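Local coordinates for putative sugar isomerase (PDB 3LMZ), which probably isomerises a sugar, by means of a fold of the xylose isomerase-like TIM-barrel type, at residues A[204-217]-A[245-257]. Sequence-based numbering, arbitrary orientation.
Sequences EIGRGKIDFPALIR and ESIGYFKAVSDLT
The Tyr249 ring lies flat against Gly206, whose CA sits over the middle of one face, 3.5 Å from the ring centroid, a CH-pi contact. Glycine suits this point of the type II turn 204-207: a CB would press on the preceding carbonyl O and run into the ring. Phe212 carries Ile205 CG2 on one face and Ile210 CG2 on the other, while its CD1 meets the edge of the Phe250 ring near its plane. The Arg207 guanidinium has the Glu204 carboxylate over one face and that of Glu245 at its edge, gripped side-on, NH2 to OE1 at 2.8 Å and NE to OE2 at 3.1 Å. Glutamate has the length for this, fully extended with CG anti to its backbone N (chi1 179°). Over one face of the Arg217 guanidinium lies Thr257 CG2; a water at its edge bridges NE to Thr257 OXT. Ser246 OG, also bonded to Gly242 O, is a small hydroxyl that lets the turn come close and accepts from Ile205 N at 3.0 Å (169°). Helices 212-217 and 245-256 cross at -51°; branched Val253 puts CG1 against both Pro213 and Ile216, and Ile216 CG2 meets Thr257 CB. An apolar middle thus lies between a salt-bridge network and a water-bridged C-terminal carboxylate. Arg207 and Lys234, which pairs with Glu204, probably temper repulsion between the two acids, and Glu245's bond to Lys251 of the second subunit carries the contact into the dimer interface.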
loop_
_atom_site.group_PDB
_atom_site.type_symbol
_atom_site.label_atom_id
_atom_site.label_comp_id
_atom_site.label_asym_id
_atom_site.label_seq_id
_atom_site.Cartn_x
_atom_site.Cartn_y
_atom_site.Cartn_z
ATOM N N GLU A 204 -8.904 -2.659 -4.586
ATOM C CA GLU A 204 -7.528 -2.599 -4.095
ATOM C C GLU A 204 -7.160 -3.975 -3.550
ATOM O O GLU A 204 -7.952 -4.580 -2.858
ATOM C CB GLU A 204 -7.436 -1.538 -2.985
ATOM C CG GLU A 204 -7.611 -0.142 -3.481
ATOM C CD GLU A 204 -9.052 0.365 -3.522
ATOM O OE1 GLU A 204 -10.035 -0.415 -3.561
ATOM O OE2 GLU A 204 -9.251 1.629 -3.549
ATOM N N ILE A 205 -5.912 -4.409 -3.795
ATOM C CA ILE A 205 -5.429 -5.681 -3.318
ATOM C C ILE A 205 -5.507 -5.698 -1.806
ATOM O O ILE A 205 -5.077 -4.751 -1.111
ATOM C CB ILE A 205 -3.988 -5.974 -3.801
ATOM C CG1 ILE A 205 -4.043 -6.293 -5.303
ATOM C CG2 ILE A 205 -3.345 -7.093 -2.954
ATOM C CD1 ILE A 205 -2.705 -6.649 -5.910
ATOM N N GLY A 206 -6.111 -6.772 -1.295
ATOM C CA GLY A 206 -6.337 -6.946 0.128
ATOM C C GLY A 206 -7.774 -6.707 0.553
ATOM O O GLY A 206 -8.210 -7.262 1.574
ATOM N N ARG A 207 -8.479 -5.856 -0.194
ATOM C CA ARG A 207 -9.885 -5.524 0.088
ATOM C C ARG A 207 -10.864 -6.539 -0.470
ATOM O O ARG A 207 -12.039 -6.504 -0.114
ATOM C CB ARG A 207 -10.254 -4.132 -0.419
ATOM C CG ARG A 207 -9.465 -3.057 0.181
ATOM C CD ARG A 207 -10.064 -1.713 -0.174
ATOM N NE ARG A 207 -9.239 -0.531 0.078
ATOM C CZ ARG A 207 -9.685 0.699 0.021
ATOM N NH1 ARG A 207 -10.985 0.936 -0.132
ATOM N NH2 ARG A 207 -8.847 1.658 0.208
ATOM N N GLY A 208 -10.435 -7.333 -1.435
ATOM C CA GLY A 208 -11.305 -8.254 -2.164
ATOM C C GLY A 208 -11.192 -9.682 -1.706
ATOM O O GLY A 208 -10.903 -9.968 -0.554
ATOM N N LYS A 209 -11.420 -10.593 -2.630
ATOM C CA LYS A 209 -11.604 -12.007 -2.286
ATOM C C LYS A 209 -10.401 -12.883 -2.595
ATOM O O LYS A 209 -10.380 -14.039 -2.168
ATOM C CB LYS A 209 -12.842 -12.608 -3.002
ATOM C CG LYS A 209 -14.150 -12.027 -2.533
ATOM C CD LYS A 209 -14.353 -12.330 -1.084
ATOM N N ILE A 210 -9.414 -12.392 -3.340
ATOM C CA ILE A 210 -8.297 -13.228 -3.796
ATOM C C ILE A 210 -7.405 -13.612 -2.602
ATOM O O ILE A 210 -7.177 -12.772 -1.724
ATOM C CB ILE A 210 -7.457 -12.512 -4.860
ATOM C CG1 ILE A 210 -8.244 -12.323 -6.145
ATOM C CG2 ILE A 210 -6.125 -13.283 -5.071
ATOM C CD1 ILE A 210 -8.368 -13.567 -7.053
ATOM N N ASP A 211 -7.028 -14.891 -2.512
ATOM C CA ASP A 211 -6.198 -15.346 -1.404
ATOM C C ASP A 211 -4.721 -15.174 -1.787
ATOM O O ASP A 211 -4.078 -16.058 -2.350
ATOM C CB ASP A 211 -6.506 -16.800 -1.133
ATOM C CG ASP A 211 -5.885 -17.333 0.161
ATOM O OD1 ASP A 211 -4.929 -16.729 0.684
ATOM O OD2 ASP A 211 -6.405 -18.386 0.625
ATOM N N PHE A 212 -4.194 -14.005 -1.478
ATOM C CA PHE A 212 -2.823 -13.727 -1.818
ATOM C C PHE A 212 -1.788 -14.580 -1.067
ATOM O O PHE A 212 -0.809 -15.035 -1.679
ATOM C CB PHE A 212 -2.534 -12.198 -1.750
ATOM C CG PHE A 212 -3.092 -11.444 -2.934
ATOM C CD1 PHE A 212 -2.487 -11.561 -4.178
ATOM C CD2 PHE A 212 -4.311 -10.778 -2.849
ATOM C CE1 PHE A 212 -3.083 -10.928 -5.306
ATOM C CE2 PHE A 212 -4.859 -10.135 -3.942
ATOM C CZ PHE A 212 -4.291 -10.241 -5.150
ATOM N N PRO A 213 -1.963 -14.785 0.273
ATOM C CA PRO A 213 -1.054 -15.664 0.918
ATOM C C PRO A 213 -0.968 -17.050 0.248
ATOM O O PRO A 213 0.112 -17.593 0.066
ATOM C CB PRO A 213 -1.599 -15.705 2.345
ATOM C CG PRO A 213 -2.168 -14.410 2.549
ATOM C CD PRO A 213 -2.817 -14.063 1.223
ATOM N N ALA A 214 -2.119 -17.616 -0.108
ATOM C CA ALA A 214 -2.139 -18.902 -0.760
ATOM C C ALA A 214 -1.430 -18.880 -2.122
ATOM O O ALA A 214 -0.724 -19.841 -2.488
ATOM C CB ALA A 214 -3.590 -19.435 -0.871
ATOM N N LEU A 215 -1.636 -17.787 -2.840
ATOM C CA LEU A 215 -1.026 -17.583 -4.139
ATOM C C LEU A 215 0.510 -17.542 -3.975
ATOM O O LEU A 215 1.258 -18.223 -4.685
ATOM C CB LEU A 215 -1.615 -16.323 -4.790
ATOM C CG LEU A 215 -1.174 -16.033 -6.201
ATOM C CD1 LEU A 215 -1.760 -17.098 -7.210
ATOM C CD2 LEU A 215 -1.478 -14.572 -6.683
ATOM N N ILE A 216 0.967 -16.780 -3.003
ATOM C CA ILE A 216 2.406 -16.669 -2.753
ATOM C C ILE A 216 3.028 -18.013 -2.347
ATOM O O ILE A 216 4.069 -18.408 -2.870
ATOM C CB ILE A 216 2.651 -15.647 -1.664
ATOM C CG1 ILE A 216 2.393 -14.252 -2.241
ATOM C CG2 ILE A 216 4.039 -15.823 -0.996
ATOM C CD1 ILE A 216 3.448 -13.714 -3.062
ATOM N N ARG A 217 2.357 -18.762 -1.470
ATOM C CA ARG A 217 2.864 -20.057 -1.104
ATOM C C ARG A 217 2.905 -20.990 -2.304
ATOM O O ARG A 217 3.842 -21.778 -2.459
ATOM C CB ARG A 217 2.021 -20.675 0.018
ATOM C CG ARG A 217 2.210 -20.058 1.365
ATOM C CD ARG A 217 1.396 -20.814 2.432
ATOM N NE ARG A 217 1.089 -19.885 3.503
ATOM C CZ ARG A 217 -0.096 -19.301 3.695
ATOM N NH1 ARG A 217 -1.178 -19.610 2.959
ATOM N NH2 ARG A 217 -0.215 -18.456 4.704
ATOM N N GLU A 245 -1.656 1.502 -2.771
ATOM C CA GLU A 245 -2.156 0.665 -1.682
ATOM C C GLU A 245 -2.050 -0.806 -2.047
ATOM O O GLU A 245 -1.635 -1.638 -1.247
ATOM C CB GLU A 245 -3.629 0.969 -1.372
ATOM C CG GLU A 245 -4.212 0.109 -0.245
ATOM C CD GLU A 245 -5.670 0.406 0.101
ATOM O OE1 GLU A 245 -6.140 1.525 -0.274
ATOM O OE2 GLU A 245 -6.261 -0.453 0.790
ATOM N N SER A 246 -2.403 -1.159 -3.295
ATOM C CA SER A 246 -2.369 -2.540 -3.706
ATOM C C SER A 246 -0.930 -3.089 -3.670
ATOM O O SER A 246 -0.698 -4.256 -3.260
ATOM C CB SER A 246 -2.883 -2.662 -5.128
ATOM O OG SER A 246 -4.252 -2.358 -5.292
ATOM N N ILE A 247 0.048 -2.293 -4.105
ATOM C CA ILE A 247 1.445 -2.660 -4.096
ATOM C C ILE A 247 1.929 -2.850 -2.654
ATOM O O ILE A 247 2.659 -3.817 -2.331
ATOM C CB ILE A 247 2.291 -1.645 -4.923
ATOM C CG1 ILE A 247 1.991 -1.778 -6.423
ATOM C CG2 ILE A 247 3.769 -1.800 -4.568
ATOM C CD1 ILE A 247 2.274 -3.137 -7.067
ATOM N N GLY A 248 1.577 -1.931 -1.774
ATOM C CA GLY A 248 1.945 -2.105 -0.376
ATOM C C GLY A 248 1.428 -3.366 0.257
ATOM O O GLY A 248 2.133 -4.056 0.927
ATOM N N TYR A 249 0.147 -3.657 0.027
ATOM C CA TYR A 249 -0.465 -4.840 0.568
ATOM C C TYR A 249 0.285 -6.071 0.002
ATOM O O TYR A 249 0.677 -7.008 0.694
ATOM C CB TYR A 249 -1.939 -4.905 0.293
ATOM C CG TYR A 249 -2.719 -5.855 1.191
ATOM C CD1 TYR A 249 -2.696 -7.201 0.977
ATOM C CD2 TYR A 249 -3.465 -5.366 2.276
ATOM C CE1 TYR A 249 -3.374 -8.086 1.865
ATOM C CE2 TYR A 249 -4.130 -6.208 3.121
ATOM C CZ TYR A 249 -4.079 -7.562 2.924
ATOM O OH TYR A 249 -4.737 -8.394 3.793
ATOM N N PHE A 250 0.509 -6.123 -1.307
ATOM C CA PHE A 250 1.135 -7.267 -1.951
ATOM C C PHE A 250 2.581 -7.420 -1.492
ATOM O O PHE A 250 3.089 -8.559 -1.323
ATOM C CB PHE A 250 1.087 -7.115 -3.477
ATOM C CG PHE A 250 1.555 -8.339 -4.225
ATOM C CD1 PHE A 250 0.709 -9.395 -4.428
ATOM C CD2 PHE A 250 2.853 -8.427 -4.664
ATOM C CE1 PHE A 250 1.141 -10.543 -5.110
ATOM C CE2 PHE A 250 3.296 -9.579 -5.319
ATOM C CZ PHE A 250 2.444 -10.621 -5.517
ATOM N N LYS A 251 3.317 -6.311 -1.313
ATOM C CA LYS A 251 4.691 -6.415 -0.813
ATOM C C LYS A 251 4.697 -7.103 0.577
ATOM O O LYS A 251 5.509 -7.975 0.871
ATOM C CB LYS A 251 5.365 -5.055 -0.705
ATOM C CG LYS A 251 5.830 -4.456 -2.030
ATOM C CD LYS A 251 6.418 -3.050 -1.797
ATOM C CE LYS A 251 6.973 -2.418 -3.049
ATOM N NZ LYS A 251 7.610 -1.064 -2.759
ATOM N N ALA A 252 3.771 -6.670 1.434
ATOM C CA ALA A 252 3.682 -7.263 2.749
ATOM C C ALA A 252 3.362 -8.728 2.703
ATOM O O ALA A 252 3.998 -9.501 3.400
ATOM C CB ALA A 252 2.672 -6.528 3.641
ATOM N N VAL A 253 2.367 -9.124 1.907
ATOM C CA VAL A 253 2.073 -10.561 1.764
ATOM C C VAL A 253 3.319 -11.332 1.288
ATOM O O VAL A 253 3.642 -12.393 1.818
ATOM C CB VAL A 253 0.873 -10.849 0.861
ATOM C CG1 VAL A 253 0.639 -12.382 0.748
ATOM C CG2 VAL A 253 -0.352 -10.180 1.391
ATOM N N SER A 254 4.058 -10.733 0.359
ATOM C CA SER A 254 5.277 -11.383 -0.219
ATOM C C SER A 254 6.355 -11.576 0.865
ATOM O O SER A 254 7.063 -12.588 0.906
ATOM C CB SER A 254 5.850 -10.527 -1.330
ATOM O OG SER A 254 4.915 -10.427 -2.394
ATOM N N ASP A 255 6.448 -10.567 1.743
ATOM C CA ASP A 255 7.493 -10.523 2.748
ATOM C C ASP A 255 7.236 -11.441 3.947
ATOM O O ASP A 255 8.181 -12.001 4.562
ATOM C CB ASP A 255 7.631 -9.107 3.338
ATOM C CG ASP A 255 8.211 -8.103 2.381
ATOM O OD1 ASP A 255 8.722 -8.490 1.296
ATOM O OD2 ASP A 255 8.094 -6.898 2.735
ATOM N N LEU A 256 5.961 -11.569 4.334
ATOM C CA LEU A 256 5.561 -12.125 5.637
ATOM C C LEU A 256 4.952 -13.518 5.542
ATOM O O LEU A 256 4.783 -14.203 6.576
ATOM C CB LEU A 256 4.576 -11.157 6.315
ATOM C CG LEU A 256 5.114 -9.752 6.675
ATOM C CD1 LEU A 256 3.972 -8.926 7.192
ATOM C CD2 LEU A 256 6.281 -9.791 7.690
ATOM N N THR A 257 4.589 -13.939 4.327
ATOM C CA THR A 257 3.946 -15.247 4.145
ATOM C C THR A 257 5.052 -16.288 4.204
ATOM O O THR A 257 6.194 -16.092 3.772
ATOM C CB THR A 257 3.188 -15.328 2.810
ATOM O OG1 THR A 257 2.117 -14.395 2.860
ATOM C CG2 THR A 257 2.626 -16.725 2.573
ATOM O OXT THR A 257 4.829 -17.397 4.716
HETATM O O HOH W 1 -5.668 -3.084 1.197
HETATM O O HOH W 2 2.684 -18.911 5.466
#